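Local coordinates for protein putative poly(3-hydroxybutyrate) depolymerase LpqC (Bordetella parapertussis 12822, PDB 3D0K) that probably hydrolyses poly(3-hydroxybutyrate) or a related ester as a serine hydrolase of the alpha/beta hydrolase fold, at residues Y177-T181 with F182-F186; D198-A201 with R202-Y206. All coordinates share one frame; numbering follows the deposited sequence.

Contact 1: residues Y177-T181 with F182-F186; sequences YTLPT and FEHRF
T181 and E183 meet in a local turn contact, an ST turn in the long loop between strand 168-172 and helix 197-205. The T181 hydroxyl works in two directions. It accepts the backbone N-H of E183, with E183 N 3.1 Å from T181 OG1 and an N-H...O angle of 161°, and it donates to the carboxylate of the same glutamate, T181 OG1 to E183 OE1 2.7 Å. That oxygen receives the proton on its anti lone pair, the one turned away from OE2. The T181 first torsion (178°) sets OG1 opposite its own N and swings it forward to the residues that follow. E183 answers by starting its side chain back beside its own N (chi1 -70°), which brings the carboxylate round to the hydroxyl. One side chain thus closes a ring with both the main chain and the side chain of its partner, fixing the hydroxyl rotation.

Past the turn, T181 CG2 lies 3.9 Å from H184 ND1, a nitrogen buried without a polar partner, while E183 CB sits over one face of the imidazole, 4.0 Å above its plane. Just before the turn, P180 centres an inverse gamma turn, with T181 N hydrogen-bonded to L179 O at 2.8 Å.

Further from the turn, T178 comes against the F186 ring: OG1 is 3.7 Å from F186 CE1, and the methyl CG2 approaches CD1. The polar needs of that OG1 are met by R156 NE and the carbonyl of P187. R156 belongs to helix 149-160, which also touches F186 itself. L179 leans on H243 of helix 237-255, and F182 reaches E197, where helix 197-205 begins.

Contact 2: residues D198-A201 with R202-Y206; sequences DHLA and RLLAY
L200 packs against L203 and L204 one turn further along helix 197-205, the connecting helix of the beta-alpha-beta unit between strands 168-172 and 209-213 in what appears to be an alpha/beta hydrolase fold. This leucine face is the tight part. L200 CD1 lies 3.9 Å from L204 CG, with the two side chains slanting across each other, and its CD1 is also 4.1 Å from L203 CD2. L200 carries its branch opposite the backbone N (chi1 -177°), whereas L204 starts beside its own N (chi1 -65°). With these settings L204 CG also comes up against the L200 carbonyl oxygen. L203 packs on M158 of helix 149-160 and L204 on A251 and A252 of helix 237-255, so the leucines face two different neighbouring helices.

Along the backbone run the regular i to i+4 hydrogen bonds, in which R202, L203, L204 and A205 give their N-H groups to the carbonyls of D198, H199, L200 and A201. The straightest of the four is L204 N to L200 O, 2.9 Å with an N-H...O angle of 174°.

The solvent side is much looser. D198, R202 and A205 are exposed, and D198 and R202 are brought near each other by the helix pitch without forming a salt bridge. R202 runs extended from CG to NE past the D198 carbonyl oxygen, and CG is 3.2 Å from D198 O. The opposite charges may attract weakly, but D198 OD1 stops 4.2 Å from R202 NH2, well out of the guanidinium plane, with no N-H aimed at it.

In the fold
The two contacts follow each other along the chain between strands 168-172 and 209-213, contact 1 in the loop and contact 2 on the helix, with centres about 13 Å apart. They touch directly: P180 CB of contact 1 is 3.6 Å from L200 CD1 of contact 2, and F182 CE1 lies 4.3 Å from L200 CB. L200 thus lies against the loop as well as the later leucines of its own helix. Both contacts rest on helices 149-160 and 237-255. The first of these follows a GxSxG turn that looks like a nucleophile elbow, placing S148, the likely catalytic serine, just before its first turn.

Contact 1: residues Y177-T181 with F182-F186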
loop_
_atom_site.group_PDB
_atom_site.type_symbol
_atom_site.label_atom_id
_atom_site.label_comp_id
_atom_site.label_asym_id
_atom_site.label_seq_id
_atom_site.Cartn_x
_atom_site.Cartn_y
_atom_site.Cartn_z
ATOM N N TYR A 177 0.878 -8.034 -10.536
ATOM C CA TYR A 177 2.072 -7.299 -10.146
ATOM C C TYR A 177 2.736 -6.664 -11.356
ATOM O O TYR A 177 2.788 -7.223 -12.468
ATOM C CB TYR A 177 3.095 -8.258 -9.507
ATOM C CG TYR A 177 2.663 -8.894 -8.210
ATOM C CD1 TYR A 177 3.075 -8.341 -6.968
ATOM C CD2 TYR A 177 1.796 -10.006 -8.201
ATOM C CE1 TYR A 177 2.675 -8.901 -5.775
ATOM C CE2 TYR A 177 1.380 -10.572 -6.993
ATOM C CZ TYR A 177 1.841 -10.002 -5.796
ATOM O OH TYR A 177 1.439 -10.550 -4.617
ATOM N N THR A 178 3.358 -5.532 -11.090
ATOM C CA THR A 178 4.350 -4.957 -12.020
ATOM C C THR A 178 5.643 -5.746 -11.764
ATOM O O THR A 178 6.217 -5.700 -10.653
ATOM C CB THR A 178 4.628 -3.489 -11.612
ATOM O OG1 THR A 178 3.458 -2.683 -11.912
ATOM C CG2 THR A 178 5.793 -2.929 -12.455
ATOM N N LEU A 179 6.132 -6.426 -12.787
ATOM C CA LEU A 179 7.319 -7.257 -12.601
ATOM C C LEU A 179 8.581 -6.400 -12.613
ATOM O O LEU A 179 8.611 -5.397 -13.289
ATOM C CB LEU A 179 7.394 -8.273 -13.750
ATOM C CG LEU A 179 6.156 -9.146 -13.836
ATOM C CD1 LEU A 179 6.222 -10.016 -15.120
ATOM C CD2 LEU A 179 6.076 -9.994 -12.570
ATOM N N PRO A 180 9.624 -6.820 -11.877
ATOM C CA PRO A 180 10.844 -5.994 -11.696
ATOM C C PRO A 180 11.770 -6.182 -12.909
ATOM O O PRO A 180 12.836 -6.810 -12.824
ATOM C CB PRO A 180 11.448 -6.551 -10.404
ATOM C CG PRO A 180 10.975 -8.007 -10.409
ATOM C CD PRO A 180 9.672 -8.073 -11.095
ATOM N N THR A 181 11.355 -5.602 -14.022
ATOM C CA THR A 181 12.073 -5.742 -15.289
ATOM C C THR A 181 11.606 -4.667 -16.251
ATOM O O THR A 181 10.449 -4.261 -16.240
ATOM C CB THR A 181 11.827 -7.134 -15.962
ATOM O OG1 THR A 181 12.517 -7.169 -17.220
ATOM C CG2 THR A 181 10.334 -7.398 -16.244
ATOM N N PHE A 182 12.541 -4.200 -17.071
ATOM C CA PHE A 182 12.268 -3.222 -18.092
ATOM C C PHE A 182 11.822 -3.888 -19.404
ATOM O O PHE A 182 11.616 -3.213 -20.404
ATOM C CB PHE A 182 13.490 -2.325 -18.257
ATOM C CG PHE A 182 13.642 -1.327 -17.138
ATOM C CD1 PHE A 182 14.391 -1.624 -16.007
ATOM C CD2 PHE A 182 12.983 -0.079 -17.201
ATOM C CE1 PHE A 182 14.502 -0.686 -14.951
ATOM C CE2 PHE A 182 13.095 0.863 -16.176
ATOM C CZ PHE A 182 13.843 0.565 -15.036
ATOM N N GLU A 183 11.620 -5.198 -19.387
ATOM C CA GLU A 183 11.164 -5.882 -20.614
ATOM C C GLU A 183 9.743 -5.474 -21.063
ATOM O O GLU A 183 9.444 -5.562 -22.256
ATOM C CB GLU A 183 11.184 -7.394 -20.447
ATOM C CG GLU A 183 12.567 -8.000 -20.372
ATOM C CD GLU A 183 12.545 -9.390 -19.733
ATOM O OE1 GLU A 183 12.304 -9.517 -18.484
ATOM O OE2 GLU A 183 12.775 -10.355 -20.504
ATOM N N HIS A 184 8.879 -5.086 -20.107
ATOM C CA HIS A 184 7.470 -4.780 -20.384
ATOM C C HIS A 184 7.168 -3.362 -19.958
ATOM O O HIS A 184 7.772 -2.851 -18.997
ATOM C CB HIS A 184 6.536 -5.752 -19.656
ATOM C CG HIS A 184 6.959 -7.173 -19.786
ATOM N ND1 HIS A 184 7.385 -7.926 -18.710
ATOM C CD2 HIS A 184 7.093 -7.960 -20.876
ATOM C CE1 HIS A 184 7.726 -9.130 -19.134
ATOM N NE2 HIS A 184 7.569 -9.172 -20.442
ATOM N N ARG A 185 6.237 -2.728 -20.693
ATOM C CA ARG A 185 5.782 -1.393 -20.357
ATOM C C ARG A 185 4.962 -1.480 -19.076
ATOM O O ARG A 185 4.227 -2.441 -18.849
ATOM C CB ARG A 185 4.895 -0.841 -21.469
ATOM C CG ARG A 185 4.433 0.646 -21.280
ATOM C CD ARG A 185 3.859 1.175 -22.610
ATOM N NE ARG A 185 4.975 1.305 -23.567
ATOM C CZ ARG A 185 5.682 2.434 -23.728
ATOM N NH1 ARG A 185 5.344 3.527 -23.021
ATOM N NH2 ARG A 185 6.696 2.491 -24.603
ATOM N N PHE A 186 5.114 -0.475 -18.250
ATOM C CA PHE A 186 4.233 -0.299 -17.105
ATOM C C PHE A 186 2.753 -0.307 -17.546
ATOM O O PHE A 186 2.417 0.272 -18.585
ATOM C CB PHE A 186 4.643 0.980 -16.405
ATOM C CG PHE A 186 3.961 1.214 -15.104
ATOM C CD1 PHE A 186 4.513 0.716 -13.931
ATOM C CD2 PHE A 186 2.756 1.945 -15.045
ATOM C CE1 PHE A 186 3.886 0.925 -12.671
ATOM C CE2 PHE A 186 2.096 2.146 -13.799
ATOM C CZ PHE A 186 2.680 1.665 -12.606
#

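Contact 2: residues D198-A201 with R202-Y206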
loop_
_atom_site.group_PDB
_atom_site.type_symbol
_atom_site.label_atom_id
_atom_site.label_comp_id
_atom_site.label_asym_id
_atom_site.label_seq_id
_atom_site.Cartn_x
_atom_site.Cartn_y
_atom_site.Cartn_z
ATOM N N ASP A 198 18.376 2.466 -11.025
ATOM C CA ASP A 198 18.418 2.849 -9.613
ATOM C C ASP A 198 17.089 2.621 -8.895
ATOM O O ASP A 198 17.094 2.200 -7.719
ATOM C CB ASP A 198 18.877 4.313 -9.433
ATOM C CG ASP A 198 20.367 4.513 -9.785
ATOM O OD1 ASP A 198 20.851 5.691 -9.793
ATOM O OD2 ASP A 198 21.072 3.497 -10.043
ATOM N N HIS A 199 15.957 2.901 -9.556
ATOM C CA HIS A 199 14.645 2.655 -8.923
ATOM C C HIS A 199 14.517 1.161 -8.648
ATOM O O HIS A 199 14.079 0.751 -7.573
ATOM C CB HIS A 199 13.453 3.073 -9.814
ATOM C CG HIS A 199 13.216 4.553 -9.838
ATOM N ND1 HIS A 199 13.606 5.352 -10.892
ATOM C CD2 HIS A 199 12.661 5.378 -8.919
ATOM C CE1 HIS A 199 13.294 6.607 -10.626
ATOM N NE2 HIS A 199 12.733 6.652 -9.429
ATOM N N LEU A 200 14.887 0.372 -9.647
ATOM C CA LEU A 200 14.853 -1.071 -9.534
ATOM C C LEU A 200 15.769 -1.594 -8.407
ATOM O O LEU A 200 15.351 -2.470 -7.625
ATOM C CB LEU A 200 15.205 -1.733 -10.885
ATOM C CG LEU A 200 15.109 -3.275 -10.827
ATOM C CD1 LEU A 200 13.777 -3.823 -10.254
ATOM C CD2 LEU A 200 15.365 -3.910 -12.182
ATOM N N ALA A 201 17.001 -1.101 -8.336
ATOM C CA ALA A 201 17.922 -1.541 -7.281
ATOM C C ALA A 201 17.325 -1.216 -5.915
ATOM O O ALA A 201 17.346 -2.048 -5.013
ATOM C CB ALA A 201 19.299 -0.868 -7.433
ATOM N N ARG A 202 16.780 -0.009 -5.758
ATOM C CA ARG A 202 16.211 0.383 -4.463
ATOM C C ARG A 202 14.989 -0.468 -4.106
ATOM O O ARG A 202 14.824 -0.889 -2.918
ATOM C CB ARG A 202 15.779 1.840 -4.484
ATOM C CG ARG A 202 16.922 2.832 -4.616
ATOM C CD ARG A 202 16.224 4.138 -4.920
ATOM N NE ARG A 202 16.963 5.095 -5.744
ATOM C CZ ARG A 202 18.120 5.646 -5.394
ATOM N NH1 ARG A 202 18.710 5.307 -4.243
ATOM N NH2 ARG A 202 18.706 6.512 -6.218
ATOM N N LEU A 203 14.156 -0.733 -5.117
ATOM C CA LEU A 203 12.991 -1.653 -4.922
ATOM C C LEU A 203 13.417 -3.005 -4.406
ATOM O O LEU A 203 12.858 -3.543 -3.408
ATOM C CB LEU A 203 12.207 -1.799 -6.236
ATOM C CG LEU A 203 11.104 -2.857 -6.307
ATOM C CD1 LEU A 203 9.958 -2.476 -5.343
ATOM C CD2 LEU A 203 10.657 -3.090 -7.739
ATOM N N LEU A 204 14.360 -3.628 -5.123
ATOM C CA LEU A 204 14.873 -4.932 -4.747
ATOM C C LEU A 204 15.490 -5.021 -3.364
ATOM O O LEU A 204 15.351 -6.031 -2.714
ATOM C CB LEU A 204 15.853 -5.464 -5.817
ATOM C CG LEU A 204 15.247 -5.768 -7.202
ATOM C CD1 LEU A 204 16.344 -6.037 -8.233
ATOM C CD2 LEU A 204 14.249 -6.973 -7.140
ATOM N N ALA A 205 16.147 -3.952 -2.910
ATOM C CA ALA A 205 16.858 -3.952 -1.635
ATOM C C ALA A 205 15.905 -3.851 -0.453
ATOM O O ALA A 205 16.222 -4.306 0.669
ATOM C CB ALA A 205 17.857 -2.788 -1.597
ATOM N N TYR A 206 14.753 -3.211 -0.689
ATOM C CA TYR A 206 13.877 -2.825 0.407
ATOM C C TYR A 206 13.296 -4.084 1.062
ATOM O O TYR A 206 12.916 -5.024 0.357
ATOM C CB TYR A 206 12.759 -1.879 -0.075
ATOM C CG TYR A 206 12.063 -1.216 1.145
ATOM C CD1 TYR A 206 11.039 -1.871 1.813
ATOM C CD2 TYR A 206 12.489 0.036 1.644
ATOM C CE1 TYR A 206 10.436 -1.326 2.924
ATOM C CE2 TYR A 206 11.876 0.607 2.770
ATOM C CZ TYR A 206 10.835 -0.091 3.399
ATOM O OH TYR A 206 10.204 0.463 4.502
#